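Local coordinates for DNA repair protein RAD7 (Saccharomyces cerevisiae, PDB 5ZB2), which takes part in global genome nucleotide excision repair as a component of the GGR complex with RAD16 and ABF1, and interacts with ELC1, at residues Ile193-Tyr196 / Ala197-Pro200; Ile364-Leu367 / Gly368-Pro372. All blocks are in the same frame, centred on the assembly; numbering follows the deposited sequence.

Contact 1 (Ile193-Tyr196 / Ala197-Pro200); sequences ISNY and ALLP
N195 and L198 meet where the chain turns from loop into the helical run of the convex side, and two backbone hydrogen bonds make that turn. L198 N reaches N195 O at 3.2 Å and L199 N reaches Y196 O at 3.2 Å. Both are straight at the proton (169° and 166°), and both run from residue i+3 back to i, as in a 3-10 turn. L199 CG lies 3.3 Å from Y196 O, against the carbonyl oxygen that accepts L199 N. N195 itself centres an inverse gamma turn, closed by a weak Y196 N to S194 O bond.

A water adds a further polar link: it donates to S194 O at 3.0 Å and accepts weakly from A197 N, while D168 OD1 takes the backbone N-H groups of S194 and N195.

The apolar contacts follow the same backbone. N195 and L198 run side by side, both with CG anti to the carbonyl carbon, which brings L198 CD1 to 3.8 Å from N195 CB. I193 CG2 lies 3.5 Å above one face of the Y196 ring, offset toward its rim. The chemistry thus implies a turn held by two straight backbone bonds, with a water as a weaker extra link, that sets Y196 and L199 against I213 of strand 210-214 and L198 against helix 168-178.

Contact 2 (Ile364-Leu367 / Gly368-Pro372); sequences IQML and GEQNP
L367 and N371 hold the tight end of this helical contact. N371 ND2 donates to L367 O at 3.1 Å, with an N-H...O angle of 168°; the donor lies in the carbonyl plane on a lone pair, and the acceptor is only 2° out of the amide plane of N371. With CG anti to the carbonyl carbon (chi1 -64°), the N371 side chain runs beside that of L367 and brings ND2 to 4.0 Å from L367 CD2. The buried amide is gripped from beyond the helix as well, OD1 by C345 N and ND2 by L343 O. Upstream, G368 N bonds to I364 O at 2.9 Å.

The other flank is looser. E369 N has only weak bonds, to Q365 O and M366 O, and a water lies between Q365 OE1 and E369 OE1 and can donate to either, weakly to the glutamate. The side chains of M366 and Q370 cross at a slant.

M366 and L367 pack on F340 of helix 337-341, and L367 also on L353, just past strand 350-352. Helix 361-370 thus lies against the preceding helix and ends at Q370; N371 is the first residue beyond it, before the chain enters strand 376-378.

Both are local contacts in the connections between successive parallel strands of the leucine-rich repeat solenoid, but they share no element: their centres are 44 Å apart and their nearest atoms about 34 Å. Contact 1 is mostly turn leading into a short helix, contact 2 the exit from a longer one. Each is partly buried, with Y196 and L199 inside in the first and I364, L367, G368 and N371 in the second. Entry is made by i+3 backbone bonds and a water; exit is made by i+4 bonds joined by weak i+3 ones, and a side-chain amide that also reaches the chain between helix 337-341 and strand 350-352.

Contact 1 (Ile193-Tyr196 / Ala197-Pro200)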
loop_
_atom_site.group_PDB
_atom_site.type_symbol
_atom_site.label_atom_id
_atom_site.label_comp_id
_atom_site.label_asym_id
_atom_site.label_seq_id
_atom_site.Cartn_x
_atom_site.Cartn_y
_atom_site.Cartn_z
ATOM N N ILE A 193 16.560 24.073 13.229
ATOM C CA ILE A 193 16.723 23.862 14.660
ATOM C C ILE A 193 17.604 24.967 15.223
ATOM O O ILE A 193 18.694 25.234 14.701
ATOM C CB ILE A 193 17.326 22.475 14.945
ATOM C CG1 ILE A 193 16.354 21.362 14.529
ATOM C CG2 ILE A 193 17.711 22.331 16.417
ATOM C CD1 ILE A 193 15.022 21.348 15.273
ATOM N N SER A 194 17.128 25.617 16.285
ATOM C CA SER A 194 17.926 26.600 17.009
ATOM C C SER A 194 17.854 26.458 18.523
ATOM O O SER A 194 18.714 27.024 19.206
ATOM C CB SER A 194 17.493 28.023 16.637
ATOM O OG SER A 194 16.234 28.318 17.210
ATOM N N ASN A 195 16.886 25.726 19.067
ATOM C CA ASN A 195 16.681 25.638 20.514
ATOM C C ASN A 195 17.470 24.492 21.141
ATOM O O ASN A 195 16.934 23.677 21.895
ATOM C CB ASN A 195 15.193 25.499 20.816
ATOM C CG ASN A 195 14.405 26.732 20.434
ATOM O OD1 ASN A 195 14.931 27.647 19.797
ATOM N ND2 ASN A 195 13.134 26.767 20.821
ATOM N N TYR A 196 18.771 24.432 20.845
ATOM C CA TYR A 196 19.630 23.445 21.487
ATOM C C TYR A 196 19.697 23.648 22.994
ATOM O O TYR A 196 20.060 22.718 23.723
ATOM C CB TYR A 196 21.035 23.506 20.887
ATOM C CG TYR A 196 21.084 23.139 19.420
ATOM C CD1 TYR A 196 21.180 21.813 19.018
ATOM C CD2 TYR A 196 21.039 24.119 18.440
ATOM C CE1 TYR A 196 21.228 21.474 17.672
ATOM C CE2 TYR A 196 21.083 23.793 17.096
ATOM C CZ TYR A 196 21.180 22.468 16.718
ATOM O OH TYR A 196 21.223 22.151 15.378
ATOM N N ALA A 197 19.338 24.840 23.473
ATOM C CA ALA A 197 19.373 25.139 24.898
ATOM C C ALA A 197 18.357 24.331 25.696
ATOM O O ALA A 197 18.464 24.272 26.924
ATOM C CB ALA A 197 19.130 26.632 25.114
ATOM N N LEU A 198 17.371 23.717 25.039
ATOM C CA LEU A 198 16.385 22.915 25.754
ATOM C C LEU A 198 16.914 21.543 26.155
ATOM O O LEU A 198 16.314 20.895 27.019
ATOM C CB LEU A 198 15.125 22.732 24.899
ATOM C CG LEU A 198 14.352 23.997 24.526
ATOM C CD1 LEU A 198 13.224 23.669 23.561
ATOM C CD2 LEU A 198 13.804 24.689 25.767
ATOM N N LEU A 199 18.015 21.085 25.554
ATOM C CA LEU A 199 18.483 19.726 25.821
ATOM C C LEU A 199 18.822 19.499 27.289
ATOM O O LEU A 199 18.413 18.461 27.836
ATOM C CB LEU A 199 19.677 19.397 24.917
ATOM C CG LEU A 199 19.456 19.453 23.392
ATOM C CD1 LEU A 199 20.678 18.919 22.653
ATOM C CD2 LEU A 199 18.211 18.693 22.957
ATOM N N PRO A 200 19.543 20.387 27.980
ATOM C CA PRO A 200 19.854 20.111 29.396
ATOM C C PRO A 200 18.621 19.963 30.270
ATOM O O PRO A 200 18.676 19.250 31.279
ATOM C CB PRO A 200 20.706 21.321 29.817
ATOM C CG PRO A 200 21.231 21.892 28.551
ATOM C CD PRO A 200 20.172 21.636 27.516
HETATM O O HOH W 1 20.370 27.321 21.645
#

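Contact 2 (Ile364-Leu367 / Gly368-Pro372)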
loop_
_atom_site.group_PDB
_atom_site.type_symbol
_atom_site.label_atom_id
_atom_site.label_comp_id
_atom_site.label_asym_id
_atom_site.label_seq_id
_atom_site.Cartn_x
_atom_site.Cartn_y
_atom_site.Cartn_z
ATOM N N ILE A 364 55.108 7.251 7.098
ATOM C CA ILE A 364 54.374 6.079 6.630
ATOM C C ILE A 364 55.158 4.810 6.934
ATOM O O ILE A 364 54.595 3.806 7.387
ATOM C CB ILE A 364 54.070 6.208 5.125
ATOM C CG1 ILE A 364 53.195 7.438 4.854
ATOM C CG2 ILE A 364 53.409 4.940 4.590
ATOM C CD1 ILE A 364 51.852 7.440 5.578
ATOM N N GLN A 365 56.468 4.833 6.678
ATOM C CA GLN A 365 57.317 3.692 7.000
ATOM C C GLN A 365 57.210 3.337 8.477
ATOM O O GLN A 365 56.938 2.186 8.835
ATOM C CB GLN A 365 58.766 4.009 6.621
ATOM C CG GLN A 365 59.803 2.987 7.081
ATOM C CD GLN A 365 59.697 1.661 6.356
ATOM O OE1 GLN A 365 58.643 1.308 5.829
ATOM N NE2 GLN A 365 60.798 0.921 6.322
ATOM N N MET A 366 57.424 4.323 9.349
ATOM C CA MET A 366 57.388 4.069 10.785
ATOM C C MET A 366 56.018 3.567 11.224
ATOM O O MET A 366 55.922 2.625 12.021
ATOM C CB MET A 366 57.763 5.345 11.540
ATOM C CG MET A 366 57.638 5.247 13.051
ATOM S SD MET A 366 58.198 6.744 13.880
ATOM C CE MET A 366 57.119 7.979 13.157
ATOM N N LEU A 367 54.946 4.181 10.717
ATOM C CA LEU A 367 53.602 3.772 11.113
ATOM C C LEU A 367 53.317 2.335 10.698
ATOM O O LEU A 367 52.713 1.569 11.459
ATOM C CB LEU A 367 52.563 4.718 10.513
ATOM C CG LEU A 367 52.560 6.152 11.048
ATOM C CD1 LEU A 367 51.565 7.004 10.277
ATOM C CD2 LEU A 367 52.242 6.181 12.539
ATOM N N GLY A 368 53.743 1.949 9.494
ATOM C CA GLY A 368 53.507 0.591 9.036
ATOM C C GLY A 368 54.146 -0.455 9.926
ATOM O O GLY A 368 53.640 -1.575 10.036
ATOM N N GLU A 369 55.257 -0.111 10.576
ATOM C CA GLU A 369 55.959 -1.054 11.438
ATOM C C GLU A 369 55.461 -1.024 12.877
ATOM O O GLU A 369 55.577 -2.031 13.584
ATOM C CB GLU A 369 57.464 -0.766 11.418
ATOM C CG GLU A 369 58.093 -0.735 10.028
ATOM C CD GLU A 369 57.789 -1.978 9.209
ATOM O OE1 GLU A 369 56.682 -2.060 8.637
ATOM O OE2 GLU A 369 58.658 -2.873 9.141
ATOM N N GLN A 370 54.906 0.103 13.330
ATOM C CA GLN A 370 54.463 0.244 14.712
ATOM C C GLN A 370 52.998 -0.120 14.919
ATOM O O GLN A 370 52.538 -0.128 16.068
ATOM C CB GLN A 370 54.686 1.682 15.194
ATOM C CG GLN A 370 56.143 2.071 15.368
ATOM C CD GLN A 370 56.304 3.464 15.946
ATOM O OE1 GLN A 370 55.343 4.228 16.034
ATOM N NE2 GLN A 370 57.524 3.799 16.349
ATOM N N ASN A 371 52.257 -0.415 13.851
ATOM C CA ASN A 371 50.821 -0.683 13.930
ATOM C C ASN A 371 50.517 -1.948 13.137
ATOM O O ASN A 371 50.238 -1.889 11.931
ATOM C CB ASN A 371 50.015 0.510 13.419
ATOM C CG ASN A 371 50.211 1.750 14.277
ATOM O OD1 ASN A 371 49.460 1.985 15.224
ATOM N ND2 ASN A 371 51.231 2.542 13.958
ATOM N N PRO A 372 50.540 -3.115 13.789
ATOM C CA PRO A 372 50.439 -4.374 13.032
ATOM C C PRO A 372 49.125 -4.547 12.289
ATOM O O PRO A 372 49.100 -5.220 11.251
ATOM C CB PRO A 372 50.616 -5.445 14.117
ATOM C CG PRO A 372 50.168 -4.786 15.372
ATOM C CD PRO A 372 50.580 -3.350 15.243
HETATM O O HOH W 2 55.708 0.181 6.328
#